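PDB 5IB9: aminopeptidase from Aneurinibacillus sp. AM-1, which probably acts as a zinc-dependent aminopeptidase, removing amino acids one at a time from the N-terminal end of peptides. Local coordinates for residues 83-88 and 164-169; 119-124 and 143-148; 130-135 and 158-163. One frame throughout, in Å; residues are numbered along the deposited sequence.

Coming from the N terminus, the chain first reaches 83-88, which waits for its partner until 164-169. Contact 1 therefore closes a long loop, and both other contacts are nested inside it. Within that loop strand 117-121 comes first, then helix 127-136, strand 141-145 and the loop 158-163. Contact 2 pairs the two strands and contact 3 sets the helix against the later loop, so their segments alternate and the two contacts cross. Strand 141-145 also pairs with strand 165-169, which joins contacts 1 and 2 in one sheet. Lys130, on the helix of contact 3, reaches back to the backbone oxygens of Gln121 and Gly123 in contact 2.

Contact 1 (83-88 and 164-169); sequences EAFTYS and VAAVGI
Phe85 lies alongside the backbone of strand 165-169, and its side chain touches three consecutive residues there. CG is anti to its own carbonyl carbon (chi1 -82°), which carries the ring along the strand. CB is 3.9 Å from Ala166 O. One step out, CD1 rests 3.8 Å from Ala166 CB, while Ala166 O and the carbonyl carbon behind it lie at the ring edge. CE1 reaches further along and stands 3.6 Å from Gly168 N, with Val167 C equally near. CZ, at the tip, has Gly168 CA as its nearest neighbour across the contact. The missing side chain of Gly168 matters here, because a CB on that residue would sit only 3.4 Å from Phe85 CE1. Beyond the two segments, Phe127 and Ile144 also pack on the ring.

The backbones form a short antiparallel pairing that adds strand 83-84 to the sheet of the PA domain. Strand 165-169 thus has strand 141-145 on one side and this short strand on the other. Glu83 and Gly168 are a hydrogen-bonded pair. Glu83 N donates to Gly168 O, and Gly168 N returns a 2.7 Å bond to Glu83 O. Ala84 and Val167 follow as a non-hydrogen-bonded pair. Phe85 N then donates to Ala166 O at 3.1 Å.

After Phe85 the chain swings away in a type II turn, closed by the bond from Ser88 N to Phe85 O. The turn returns Ser88 to the strand. Its OG, anti to N (chi1 177°), accepts from Ala166 N at 2.9 Å. The same Ser88 OG also lies 3.3 Å from Ala165 CA.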
loop_
_atom_site.group_PDB
_atom_site.type_symbol
_atom_site.label_atom_id
_atom_site.label_comp_id
_atom_site.label_asym_id
_atom_site.label_seq_id
_atom_site.Cartn_x
_atom_site.Cartn_y
_atom_site.Cartn_z
ATOM N N GLU A 83 11.646 28.314 3.233
ATOM C CA GLU A 83 11.873 26.907 2.820
ATOM C C GLU A 83 10.531 26.176 2.576
ATOM O O GLU A 83 9.810 25.888 3.559
ATOM C CB GLU A 83 12.656 26.138 3.925
ATOM C CG GLU A 83 14.094 26.668 4.234
ATOM C CD GLU A 83 15.109 26.350 3.120
ATOM O OE1 GLU A 83 15.615 25.205 3.103
ATOM O OE2 GLU A 83 15.406 27.240 2.272
ATOM N N ALA A 84 10.214 25.862 1.306
ATOM C CA ALA A 84 9.051 24.990 0.977
ATOM C C ALA A 84 9.130 23.633 1.669
ATOM O O ALA A 84 10.180 22.949 1.659
ATOM C CB ALA A 84 8.908 24.792 -0.519
ATOM N N PHE A 85 8.018 23.203 2.242
ATOM C CA PHE A 85 7.979 21.895 2.842
ATOM C C PHE A 85 7.937 20.891 1.663
ATOM O O PHE A 85 7.419 21.219 0.580
ATOM C CB PHE A 85 6.729 21.717 3.722
ATOM C CG PHE A 85 6.868 22.301 5.115
ATOM C CD1 PHE A 85 6.497 23.631 5.363
ATOM C CD2 PHE A 85 7.341 21.534 6.188
ATOM C CE1 PHE A 85 6.622 24.176 6.651
ATOM C CE2 PHE A 85 7.480 22.082 7.485
ATOM C CZ PHE A 85 7.104 23.414 7.710
ATOM N N THR A 86 8.497 19.687 1.868
ATOM C CA THR A 86 8.449 18.673 0.806
ATOM C C THR A 86 6.996 18.264 0.624
ATOM O O THR A 86 6.299 18.060 1.602
ATOM C CB THR A 86 9.284 17.437 1.199
ATOM O OG1 THR A 86 10.647 17.834 1.335
ATOM C CG2 THR A 86 9.197 16.372 0.093
ATOM N N TYR A 87 6.551 18.184 -0.633
ATOM C CA TYR A 87 5.164 17.946 -1.027
ATOM C C TYR A 87 4.272 19.192 -0.972
ATOM O O TYR A 87 3.042 19.105 -1.162
ATOM C CB TYR A 87 4.504 16.778 -0.302
ATOM C CG TYR A 87 5.207 15.459 -0.619
ATOM C CD1 TYR A 87 6.043 14.870 0.317
ATOM C CD2 TYR A 87 5.026 14.849 -1.856
ATOM C CE1 TYR A 87 6.719 13.671 0.029
ATOM C CE2 TYR A 87 5.680 13.661 -2.154
ATOM C CZ TYR A 87 6.511 13.098 -1.228
ATOM O OH TYR A 87 7.139 11.920 -1.562
ATOM N N SER A 88 4.907 20.341 -0.779
ATOM C CA SER A 88 4.111 21.577 -0.888
ATOM C C SER A 88 3.533 21.778 -2.291
ATOM O O SER A 88 4.265 21.688 -3.267
ATOM C CB SER A 88 4.954 22.808 -0.474
ATOM O OG SER A 88 4.172 23.995 -0.656
ATOM N N VAL A 164 -2.262 23.066 0.853
ATOM C CA VAL A 164 -2.033 24.295 0.066
ATOM C C VAL A 164 -0.603 24.575 0.318
ATOM O O VAL A 164 -0.009 23.942 1.172
ATOM C CB VAL A 164 -2.905 25.518 0.495
ATOM C CG1 VAL A 164 -4.364 25.244 0.207
ATOM C CG2 VAL A 164 -2.659 25.874 1.968
ATOM N N ALA A 165 -0.014 25.536 -0.411
ATOM C CA ALA A 165 1.411 25.770 -0.283
ATOM C C ALA A 165 1.806 26.000 1.178
ATOM O O ALA A 165 1.073 26.663 1.931
ATOM C CB ALA A 165 1.840 26.968 -1.193
ATOM N N ALA A 166 2.958 25.469 1.583
ATOM C CA ALA A 166 3.399 25.522 2.947
ATOM C C ALA A 166 4.877 25.830 2.930
ATOM O O ALA A 166 5.638 25.150 2.218
ATOM C CB ALA A 166 3.139 24.177 3.630
ATOM N N VAL A 167 5.289 26.865 3.679
ATOM C CA VAL A 167 6.701 27.265 3.737
ATOM C C VAL A 167 7.080 27.462 5.174
ATOM O O VAL A 167 6.274 27.896 6.001
ATOM C CB VAL A 167 6.991 28.540 2.935
ATOM C CG1 VAL A 167 6.535 28.398 1.524
ATOM C CG2 VAL A 167 6.262 29.755 3.566
ATOM N N GLY A 168 8.325 27.112 5.495
ATOM C CA GLY A 168 8.801 27.136 6.877
ATOM C C GLY A 168 9.740 28.321 7.016
ATOM O O GLY A 168 10.404 28.713 6.040
ATOM N N ILE A 169 9.730 28.932 8.205
ATOM C CA ILE A 169 10.543 30.124 8.497
ATOM C C ILE A 169 11.081 30.020 9.926
ATOM O O ILE A 169 10.575 29.221 10.758
ATOM C CB ILE A 169 9.756 31.463 8.296
ATOM C CG1 ILE A 169 8.655 31.628 9.352
ATOM C CG2 ILE A 169 9.190 31.552 6.890
ATOM C CD1 ILE A 169 7.964 33.054 9.256
#

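Contact 2 (119-124 and 143-148); sequences LIQRGN and IIYNNT
This is a parallel strand pairing inside the PA domain, between strand 117-121 and strand 141-145, with helix 127-136 linking them in the chain. Leu119 pairs with Ile143, Ile120 with Ile144 and Gln121 with Tyr145. Ile120 carries two of the bonds. Its N donates to Ile143 O at 2.8 Å, and its O accepts from Tyr145 N, also at 2.8 Å. Arg122 N then donates to Tyr145 O.

Tyr145 carries the apolar side of the contact. Its CG sits between the backbone N and the carbonyl carbon (chi1 64°), which lays the ring over strand 117-121. Gln121 CA stands over one ring face, 3.8 Å from the Tyr145 centroid, as a CH-pi contact. Gln121 CB comes to 3.5 Å from Tyr145 CZ, and Leu119 CG meets Tyr145 CD2 at 3.8 Å. Leu119 CD1 also packs on Ile143 CG2. Helix 171-182 covers this face of the sheet, touching both Leu119 and Tyr145. An alanine in place of Tyr145 would probably leave a gap beside Leu119 and strip Gln121 CA of its aromatic cover.

Past the strand ends the contact turns polar. The Arg122 chain runs extended beside Asn146, its guanidinium within 8° of the amide plane. On the way its CG and CD pack on Asn147 CB. NH2 makes a weak bond of 2.7 Å, bent to 126°, to Asn146 OD1. That oxygen also accepts from Asn147 N, while Asn146 ND2 donates to Gly150 O. Asn146 OD1 is thus gripped by one backbone N-H and one weak guanidinium bond, so the polar end of Arg122 is probably less firmly fixed than its aliphatic part.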
loop_
_atom_site.group_PDB
_atom_site.type_symbol
_atom_site.label_atom_id
_atom_site.label_comp_id
_atom_site.label_asym_id
_atom_site.label_seq_id
_atom_site.Cartn_x
_atom_site.Cartn_y
_atom_site.Cartn_z
ATOM N N LEU A 119 -0.488 31.720 9.695
ATOM C CA LEU A 119 0.803 31.661 10.369
ATOM C C LEU A 119 0.637 30.697 11.508
ATOM O O LEU A 119 -0.266 30.853 12.340
ATOM C CB LEU A 119 1.138 33.034 10.961
ATOM C CG LEU A 119 2.557 33.116 11.573
ATOM C CD1 LEU A 119 3.736 33.093 10.567
ATOM C CD2 LEU A 119 2.638 34.423 12.408
ATOM N N ILE A 120 1.524 29.690 11.554
ATOM C CA ILE A 120 1.300 28.587 12.450
ATOM C C ILE A 120 2.646 28.261 13.034
ATOM O O ILE A 120 3.678 28.269 12.309
ATOM C CB ILE A 120 0.843 27.307 11.694
ATOM C CG1 ILE A 120 -0.423 27.547 10.860
ATOM C CG2 ILE A 120 0.603 26.204 12.713
ATOM C CD1 ILE A 120 -0.986 26.272 10.123
ATOM N N GLN A 121 2.607 28.002 14.340
ATOM C CA GLN A 121 3.783 27.747 15.134
ATOM C C GLN A 121 4.010 26.231 15.105
ATOM O O GLN A 121 3.058 25.453 15.290
ATOM C CB GLN A 121 3.549 28.186 16.579
ATOM C CG GLN A 121 4.521 27.563 17.570
ATOM C CD GLN A 121 4.696 28.392 18.842
ATOM O OE1 GLN A 121 5.742 29.058 19.018
ATOM N NE2 GLN A 121 3.689 28.359 19.716
ATOM N N ARG A 122 5.265 25.849 14.878
ATOM C CA ARG A 122 5.677 24.422 14.952
ATOM C C ARG A 122 5.362 23.871 16.331
ATOM O O ARG A 122 5.607 24.546 17.349
ATOM C CB ARG A 122 7.180 24.302 14.684
ATOM C CG ARG A 122 7.744 22.842 14.781
ATOM C CD ARG A 122 9.128 22.801 14.187
ATOM N NE ARG A 122 9.815 21.526 14.433
ATOM C CZ ARG A 122 11.082 21.291 14.112
ATOM N NH1 ARG A 122 11.614 20.109 14.399
ATOM N NH2 ARG A 122 11.821 22.215 13.496
ATOM N N GLY A 123 4.820 22.657 16.361
ATOM C CA GLY A 123 4.699 21.902 17.594
ATOM C C GLY A 123 3.474 21.035 17.679
ATOM O O GLY A 123 2.474 21.268 16.986
ATOM N N ASN A 124 3.567 20.004 18.526
ATOM C CA ASN A 124 2.431 19.135 18.899
ATOM C C ASN A 124 1.864 18.192 17.838
ATOM O O ASN A 124 1.755 16.998 18.101
ATOM C CB ASN A 124 1.269 19.918 19.502
ATOM C CG ASN A 124 1.564 20.476 20.878
ATOM O OD1 ASN A 124 0.678 20.485 21.742
ATOM N ND2 ASN A 124 2.790 20.976 21.090
ATOM N N ILE A 143 2.246 29.522 6.446
ATOM C CA ILE A 143 3.626 29.770 6.859
ATOM C C ILE A 143 3.810 29.169 8.240
ATOM O O ILE A 143 3.084 29.470 9.212
ATOM C CB ILE A 143 3.967 31.265 6.901
ATOM C CG1 ILE A 143 3.904 31.884 5.518
ATOM C CG2 ILE A 143 5.348 31.503 7.585
ATOM C CD1 ILE A 143 3.737 33.443 5.573
ATOM N N ILE A 144 4.741 28.198 8.349
ATOM C CA ILE A 144 4.968 27.560 9.603
ATOM C C ILE A 144 6.297 28.101 10.159
ATOM O O ILE A 144 7.289 28.268 9.416
ATOM C CB ILE A 144 4.991 25.990 9.473
ATOM C CG1 ILE A 144 3.659 25.482 8.920
ATOM C CG2 ILE A 144 5.220 25.433 10.858
ATOM C CD1 ILE A 144 3.644 24.033 8.617
ATOM N N TYR A 145 6.303 28.475 11.431
ATOM C CA TYR A 145 7.540 29.001 11.996
ATOM C C TYR A 145 8.142 28.098 13.082
ATOM O O TYR A 145 7.424 27.396 13.855
ATOM C CB TYR A 145 7.402 30.451 12.487
ATOM C CG TYR A 145 6.458 30.706 13.635
ATOM C CD1 TYR A 145 6.941 30.869 14.927
ATOM C CD2 TYR A 145 5.076 30.928 13.416
ATOM C CE1 TYR A 145 6.084 31.175 15.995
ATOM C CE2 TYR A 145 4.188 31.225 14.482
ATOM C CZ TYR A 145 4.714 31.382 15.771
ATOM O OH TYR A 145 3.894 31.659 16.862
ATOM N N ASN A 146 9.471 28.127 13.118
ATOM C CA ASN A 146 10.247 27.157 13.928
ATOM C C ASN A 146 10.044 27.270 15.440
ATOM O O ASN A 146 9.652 28.338 15.982
ATOM C CB ASN A 146 11.736 27.169 13.542
ATOM C CG ASN A 146 12.381 25.787 13.642
ATOM O OD1 ASN A 146 11.796 24.835 14.199
ATOM N ND2 ASN A 146 13.598 25.688 13.127
ATOM N N ASN A 147 10.310 26.127 16.073
ATOM C CA ASN A 147 10.134 25.825 17.481
ATOM C C ASN A 147 11.425 26.015 18.223
ATOM O O ASN A 147 11.459 25.876 19.444
ATOM C CB ASN A 147 9.840 24.331 17.615
ATOM C CG ASN A 147 8.645 24.061 18.463
ATOM O OD1 ASN A 147 8.115 22.954 18.464
ATOM N ND2 ASN A 147 8.165 25.092 19.166
ATOM N N THR A 148 12.482 26.322 17.475
ATOM C CA THR A 148 13.835 26.050 17.909
ATOM C C THR A 148 14.779 26.761 16.937
ATOM O O THR A 148 14.320 27.459 16.001
ATOM C CB THR A 148 14.089 24.490 17.952
ATOM O OG1 THR A 148 14.874 24.132 19.102
ATOM C CG2 THR A 148 14.738 23.951 16.638
HETATM O O HOH W 1 8.207 29.634 18.152
#

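Contact 3 (130-135 and 158-163); sequences KVRNAA and GSDASF
An Asx turn in the loop after strand 141-145 packs here against helix 127-136 of the PA domain. Asp160 OD1 accepts from Ser162 N at 2.8 Å, met from above the carboxylate plane. A type I beta turn from Asp160 to Phe163 overlaps it, with Phe163 N bonded to Asp160 O.

The other carboxylate oxygen faces the helix. Arg132 NH1 makes a salt bridge of 2.8 Å to Asp160 OD2, which uses its anti lone pair. The oxygen lies in the guanidinium plane, and the bond is bent to 147°. Arg132 has a second acidic partner, Asp129, at NH2. With an acid at each of two nitrogens, the group is probably held against rotation.

A bend about the CG-CD bond of Arg132 (chi3 -69°) brings the guanidinium close to Phe163. Phe163 CE1 lies over one guanidinium face, 3.6 Å from Arg132 NH1, with the two planes 33° apart. Asp160 CB rests over a face of the same ring. Val131, next to Arg132 on the helix, adds apolar contact: its CG1 reaches Phe163 CD1 at 3.8 Å, the two side chains crossing at about a right angle.

The second subunit of the dimer meets this loop. Ser162 OG is hydrogen-bonded to Ser162 OG of the second subunit, and Ala161 O accepts from Lys136 NZ of that subunit. On the helix side of Ser162, Arg132 CG packs on its CB. Ala135 CB comes to 3.4 Å from Ser162 O.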
loop_
_atom_site.group_PDB
_atom_site.type_symbol
_atom_site.label_atom_id
_atom_site.label_comp_id
_atom_site.label_asym_id
_atom_site.label_seq_id
_atom_site.Cartn_x
_atom_site.Cartn_y
_atom_site.Cartn_z
ATOM N N LYS A 130 -1.378 20.515 10.327
ATOM C CA LYS A 130 -1.424 21.997 10.396
ATOM C C LYS A 130 -1.829 22.525 9.061
ATOM O O LYS A 130 -2.732 23.339 8.988
ATOM C CB LYS A 130 -0.067 22.562 10.787
ATOM C CG LYS A 130 0.367 22.288 12.211
ATOM C CD LYS A 130 1.868 22.556 12.290
ATOM C CE LYS A 130 2.582 22.209 13.649
ATOM N NZ LYS A 130 2.008 22.974 14.814
ATOM N N VAL A 131 -1.208 22.047 7.974
ATOM C CA VAL A 131 -1.600 22.515 6.636
ATOM C C VAL A 131 -3.062 22.135 6.304
ATOM O O VAL A 131 -3.859 22.949 5.763
ATOM C CB VAL A 131 -0.587 22.046 5.558
ATOM C CG1 VAL A 131 -1.053 22.438 4.171
ATOM C CG2 VAL A 131 0.775 22.646 5.845
ATOM N N ARG A 132 -3.433 20.872 6.537
ATOM C CA ARG A 132 -4.808 20.472 6.214
ATOM C C ARG A 132 -5.863 21.205 7.074
ATOM O O ARG A 132 -6.898 21.642 6.562
ATOM C CB ARG A 132 -4.969 18.945 6.371
ATOM C CG ARG A 132 -4.504 18.114 5.173
ATOM C CD ARG A 132 -4.855 16.632 5.417
ATOM N NE ARG A 132 -4.024 16.120 6.494
ATOM C CZ ARG A 132 -2.981 15.305 6.318
ATOM N NH1 ARG A 132 -2.648 14.852 5.091
ATOM N NH2 ARG A 132 -2.265 14.924 7.384
ATOM N N ASN A 133 -5.584 21.371 8.360
ATOM C CA ASN A 133 -6.525 22.097 9.250
ATOM C C ASN A 133 -6.803 23.527 8.748
ATOM O O ASN A 133 -7.964 23.959 8.693
ATOM C CB ASN A 133 -6.030 22.118 10.696
ATOM C CG ASN A 133 -5.956 20.713 11.335
ATOM O OD1 ASN A 133 -5.162 20.496 12.264
ATOM N ND2 ASN A 133 -6.715 19.756 10.786
ATOM N N ALA A 134 -5.741 24.228 8.335
ATOM C CA ALA A 134 -5.852 25.603 7.767
ATOM C C ALA A 134 -6.537 25.630 6.406
ATOM O O ALA A 134 -7.403 26.498 6.139
ATOM C CB ALA A 134 -4.443 26.267 7.712
ATOM N N ALA A 135 -6.154 24.679 5.536
ATOM C CA ALA A 135 -6.739 24.574 4.211
ATOM C C ALA A 135 -8.250 24.230 4.274
ATOM O O ALA A 135 -9.015 24.673 3.445
ATOM C CB ALA A 135 -5.994 23.553 3.356
ATOM N N GLY A 158 3.815 13.138 2.376
ATOM C CA GLY A 158 3.408 12.523 1.156
ATOM C C GLY A 158 2.566 13.457 0.350
ATOM O O GLY A 158 2.141 14.531 0.817
ATOM N N SER A 159 2.361 13.062 -0.889
ATOM C CA SER A 159 1.529 13.801 -1.815
ATOM C C SER A 159 0.164 13.939 -1.207
ATOM O O SER A 159 -0.323 13.012 -0.536
ATOM C CB SER A 159 1.441 13.044 -3.156
ATOM O OG SER A 159 1.312 11.616 -2.979
ATOM N N ASP A 160 -0.475 15.079 -1.390
ATOM C CA ASP A 160 -1.835 15.246 -0.873
ATOM C C ASP A 160 -2.494 16.530 -1.355
ATOM O O ASP A 160 -2.011 17.634 -1.070
ATOM C CB ASP A 160 -1.889 15.159 0.665
ATOM C CG ASP A 160 -3.324 15.156 1.207
ATOM O OD1 ASP A 160 -4.253 15.415 0.407
ATOM O OD2 ASP A 160 -3.535 14.885 2.423
ATOM N N ALA A 161 -3.618 16.388 -2.060
ATOM C CA ALA A 161 -4.255 17.530 -2.713
ATOM C C ALA A 161 -5.174 18.296 -1.762
ATOM O O ALA A 161 -5.792 19.307 -2.129
ATOM C CB ALA A 161 -4.995 17.098 -3.995
ATOM N N SER A 162 -5.234 17.831 -0.521
ATOM C CA SER A 162 -5.871 18.623 0.523
ATOM C C SER A 162 -4.973 19.787 0.921
ATOM O O SER A 162 -5.465 20.801 1.436
ATOM C CB SER A 162 -6.146 17.792 1.740
ATOM O OG SER A 162 -6.561 16.540 1.264
ATOM N N PHE A 163 -3.677 19.629 0.689
ATOM C CA PHE A 163 -2.718 20.699 1.053
ATOM C C PHE A 163 -2.859 22.021 0.275
ATOM O O PHE A 163 -3.481 22.130 -0.803
ATOM C CB PHE A 163 -1.285 20.220 0.907
ATOM C CG PHE A 163 -0.891 19.027 1.762
ATOM C CD1 PHE A 163 -1.407 18.807 3.043
ATOM C CD2 PHE A 163 0.096 18.169 1.276
ATOM C CE1 PHE A 163 -0.950 17.720 3.808
ATOM C CE2 PHE A 163 0.551 17.093 2.037
ATOM C CZ PHE A 163 0.008 16.875 3.299
#